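Local coordinates for Low temperature requirement C protein (Listeria monocytogenes, PDB 1Y9I) that probably acts as a phosphatidylglycerophosphatase, removing phosphate from a phospholipid precursor, and forms a tetramer of all-helical subunits that bind calcium and magnesium ions, at residues A[32-37]-A[117-122]. Sequence-based numbering, arbitrary orientation.
Sequences VLFLQQ and YGYIDK
Leu-35 and Ile-120 meet where helix 25-36 passes helix 114-123, and the two side chains cross at about a right angle. The bond to CB of Leu-35 points along the interface rather than across it; CG then turns to the partner, 4.0 Å from Ile-120 CD1. Its two methyls diverge: CD1 stays against the same Ile-120 CD1, whereas CD2 shares that methyl with the ring of Tyr-119, reaching the ring edge at CD2 (4.1 Å). Ile-120 can present its terminal methyl to the branch carbon and both methyls of the leucine because CG1 lies anti to the backbone N (chi1 -157°) and the chain stays extended to CD1. Next to this aliphatic cluster, Phe-34 and Tyr-119 approach crosswise, with Phe-34 CE2 3.8 Å from Tyr-119 CE2 and Phe-34 CZ near the tyrosine hydroxyl. Apart from that hydroxyl the touching groups are carbon, and the contact is small, burying 209 Å² in all; the local axes stay 11.3 Å apart and are inclined at 114°, so side chains alone bridge the gap. Tyr-119 also packs on Lys-122 of the second subunit. This is helix-to-helix packing in an all-helical subunit, with the Ile-120 side chain about 11 Å from the magnesium ion. Pro-125, in the loop after helix 114-123, touches both Phe-34 and Ile-120. Behind the contact, Val-32 rests on Ala-154 and Tyr-117 on the magnesium ligand Asp-145, so the long helix 143-160 backs both segments.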
ATOM      1  N   VAL A  32     -22.590   2.365  -1.462  1.00 17.55           N
ATOM      2  CA  VAL A  32     -22.024   3.387  -2.331  1.00 18.99           C
ATOM      3  C   VAL A  32     -22.905   4.632  -2.218  1.00 19.65           C
ATOM      4  O   VAL A  32     -22.409   5.756  -2.174  1.00 19.73           O
ATOM      5  CB  VAL A  32     -21.992   2.916  -3.796  1.00 18.11           C
ATOM      6  CG1 VAL A  32     -21.505   4.047  -4.697  1.00 18.13           C
ATOM      7  CG2 VAL A  32     -21.082   1.695  -3.931  1.00 17.99           C
ATOM      8  N   LEU A  33     -24.216   4.424  -2.166  1.00 21.75           N
ATOM      9  CA  LEU A  33     -25.159   5.536  -2.048  1.00 21.37           C
ATOM     10  C   LEU A  33     -24.884   6.265  -0.729  1.00 23.23           C
ATOM     11  O   LEU A  33     -24.831   7.494  -0.681  1.00 22.09           O
ATOM     12  CB  LEU A  33     -26.599   5.008  -2.072  1.00 24.52           C
ATOM     13  CG  LEU A  33     -27.727   6.046  -2.048  1.00 23.80           C
ATOM     14  CD1 LEU A  33     -27.656   6.911  -3.297  1.00 24.59           C
ATOM     15  CD2 LEU A  33     -29.071   5.335  -1.970  1.00 28.12           C
ATOM     16  N   PHE A  34     -24.691   5.487   0.333  1.00 23.59           N
ATOM     17  CA  PHE A  34     -24.411   6.022   1.666  1.00 24.71           C
ATOM     18  C   PHE A  34     -23.143   6.881   1.664  1.00 23.49           C
ATOM     19  O   PHE A  34     -23.067   7.910   2.339  1.00 23.05           O
ATOM     20  CB  PHE A  34     -24.235   4.861   2.648  1.00 27.73           C
ATOM     21  CG  PHE A  34     -23.885   5.291   4.042  1.00 30.96           C
ATOM     22  CD1 PHE A  34     -24.869   5.753   4.912  1.00 32.97           C
ATOM     23  CD2 PHE A  34     -22.571   5.235   4.485  1.00 31.77           C
ATOM     24  CE1 PHE A  34     -24.546   6.155   6.206  1.00 35.55           C
ATOM     25  CE2 PHE A  34     -22.236   5.635   5.776  1.00 33.95           C
ATOM     26  CZ  PHE A  34     -23.228   6.094   6.638  1.00 34.97           C
ATOM     27  N   LEU A  35     -22.146   6.445   0.902  1.00 21.06           N
ATOM     28  CA  LEU A  35     -20.873   7.156   0.816  1.00 20.93           C
ATOM     29  C   LEU A  35     -20.863   8.413  -0.051  1.00 23.29           C
ATOM     30  O   LEU A  35     -20.138   9.365   0.246  1.00 24.50           O
ATOM     31  CB  LEU A  35     -19.797   6.224   0.274  1.00 19.44           C
ATOM     32  CG  LEU A  35     -19.371   5.037   1.132  1.00 19.30           C
ATOM     33  CD1 LEU A  35     -18.376   4.187   0.352  1.00 18.30           C
ATOM     34  CD2 LEU A  35     -18.742   5.543   2.418  1.00 20.95           C
ATOM     35  N   GLN A  36     -21.648   8.414  -1.125  1.00 22.66           N
ATOM     36  CA  GLN A  36     -21.640   9.538  -2.056  1.00 23.84           C
ATOM     37  C   GLN A  36     -22.858  10.457  -2.113  1.00 24.63           C
ATOM     38  O   GLN A  36     -22.776  11.537  -2.696  1.00 23.08           O
ATOM     39  CB  GLN A  36     -21.361   9.011  -3.468  1.00 24.84           C
ATOM     40  CG  GLN A  36     -19.934   8.537  -3.684  1.00 27.51           C
ATOM     41  CD  GLN A  36     -18.977   9.688  -3.919  1.00 29.04           C
ATOM     42  OE1 GLN A  36     -19.026  10.699  -3.222  1.00 32.17           O
ATOM     43  NE2 GLN A  36     -18.095   9.538  -4.902  1.00 30.21           N
ATOM     44  N   GLN A  37     -23.969  10.043  -1.517  1.00 26.82           N
ATOM     45  CA  GLN A  37     -25.197  10.836  -1.556  1.00 31.47           C
ATOM     46  C   GLN A  37     -25.066  12.270  -1.052  1.00 32.88           C
ATOM     47  O   GLN A  37     -25.682  13.182  -1.602  1.00 32.46           O
ATOM     48  CB  GLN A  37     -26.307  10.135  -0.773  1.00 33.30           C
ATOM     49  CG  GLN A  37     -26.021   9.987   0.707  1.00 37.40           C
ATOM     50  CD  GLN A  37     -27.216   9.460   1.470  1.00 41.29           C
ATOM     51  OE1 GLN A  37     -27.757   8.402   1.147  1.00 42.52           O
ATOM     52  NE2 GLN A  37     -27.638  10.200   2.491  1.00 44.21           N
ATOM     53  N   TYR A 117     -13.129   3.662   2.724  1.00 16.87           N
ATOM     54  CA  TYR A 117     -12.943   2.278   3.148  1.00 17.31           C
ATOM     55  C   TYR A 117     -12.894   2.222   4.679  1.00 18.51           C
ATOM     56  O   TYR A 117     -13.616   1.438   5.306  1.00 20.48           O
ATOM     57  CB  TYR A 117     -11.645   1.747   2.536  1.00 19.98           C
ATOM     58  CG  TYR A 117     -11.173   0.398   3.034  1.00 25.38           C
ATOM     59  CD1 TYR A 117     -12.006  -0.719   3.001  1.00 26.31           C
ATOM     60  CD2 TYR A 117      -9.853   0.223   3.457  1.00 28.82           C
ATOM     61  CE1 TYR A 117     -11.533  -1.982   3.363  1.00 31.05           C
ATOM     62  CE2 TYR A 117      -9.369  -1.028   3.823  1.00 31.02           C
ATOM     63  CZ  TYR A 117     -10.212  -2.128   3.769  1.00 33.92           C
ATOM     64  OH  TYR A 117      -9.717  -3.370   4.095  1.00 35.08           O
ATOM     65  N   GLY A 118     -12.059   3.068   5.278  1.00 16.41           N
ATOM     66  CA  GLY A 118     -11.950   3.086   6.725  1.00 18.52           C
ATOM     67  C   GLY A 118     -13.226   3.543   7.401  1.00 20.25           C
ATOM     68  O   GLY A 118     -13.686   2.928   8.359  1.00 21.48           O
ATOM     69  N   TYR A 119     -13.804   4.626   6.890  1.00 19.71           N
ATOM     70  CA  TYR A 119     -15.025   5.192   7.447  1.00 20.14           C
ATOM     71  C   TYR A 119     -16.190   4.212   7.467  1.00 20.80           C
ATOM     72  O   TYR A 119     -16.866   4.057   8.485  1.00 20.58           O
ATOM     73  CB  TYR A 119     -15.418   6.439   6.648  1.00 23.76           C
ATOM     74  CG  TYR A 119     -16.753   7.041   7.040  1.00 26.97           C
ATOM     75  CD1 TYR A 119     -16.948   7.592   8.307  1.00 27.28           C
ATOM     76  CD2 TYR A 119     -17.817   7.066   6.140  1.00 30.34           C
ATOM     77  CE1 TYR A 119     -18.167   8.157   8.666  1.00 30.12           C
ATOM     78  CE2 TYR A 119     -19.044   7.629   6.489  1.00 32.58           C
ATOM     79  CZ  TYR A 119     -19.209   8.172   7.752  1.00 32.93           C
ATOM     80  OH  TYR A 119     -20.411   8.735   8.102  1.00 38.28           O
ATOM     81  N   ILE A 120     -16.428   3.539   6.345  1.00 19.81           N
ATOM     82  CA  ILE A 120     -17.548   2.615   6.275  1.00 20.73           C
ATOM     83  C   ILE A 120     -17.328   1.400   7.168  1.00 20.89           C
ATOM     84  O   ILE A 120     -18.283   0.825   7.692  1.00 23.02           O
ATOM     85  CB  ILE A 120     -17.833   2.187   4.812  1.00 20.83           C
ATOM     86  CG1 ILE A 120     -19.293   1.730   4.698  1.00 20.25           C
ATOM     87  CG2 ILE A 120     -16.873   1.077   4.379  1.00 19.74           C
ATOM     88  CD1 ILE A 120     -19.817   1.658   3.278  1.00 25.01           C
ATOM     89  N   ASP A 121     -16.070   1.015   7.354  1.00 20.92           N
ATOM     90  CA  ASP A 121     -15.761  -0.124   8.214  1.00 24.53           C
ATOM     91  C   ASP A 121     -16.122   0.186   9.671  1.00 25.14           C
ATOM     92  O   ASP A 121     -16.477  -0.712  10.437  1.00 26.09           O
ATOM     93  CB  ASP A 121     -14.276  -0.469   8.129  1.00 28.05           C
ATOM     94  CG  ASP A 121     -13.921  -1.679   8.968  1.00 31.65           C
ATOM     95  OD1 ASP A 121     -14.417  -2.777   8.654  1.00 35.36           O
ATOM     96  OD2 ASP A 121     -13.155  -1.529   9.943  1.00 35.63           O
ATOM     97  N   LYS A 122     -16.025   1.453  10.057  1.00 25.83           N
ATOM     98  CA  LYS A 122     -16.351   1.845  11.426  1.00 27.81           C
ATOM     99  C   LYS A 122     -17.847   1.988  11.650  1.00 27.27           C
ATOM    100  O   LYS A 122     -18.376   1.524  12.658  1.00 29.11           O
ATOM    101  CB  LYS A 122     -15.668   3.164  11.791  1.00 30.53           C
ATOM    102  CG  LYS A 122     -14.266   3.016  12.345  1.00 36.40           C
ATOM    103  CD  LYS A 122     -14.255   2.163  13.605  1.00 39.96           C
ATOM    104  CE  LYS A 122     -12.855   2.053  14.193  1.00 41.93           C
ATOM    105  NZ  LYS A 122     -12.812   1.119  15.357  1.00 42.22           N
TER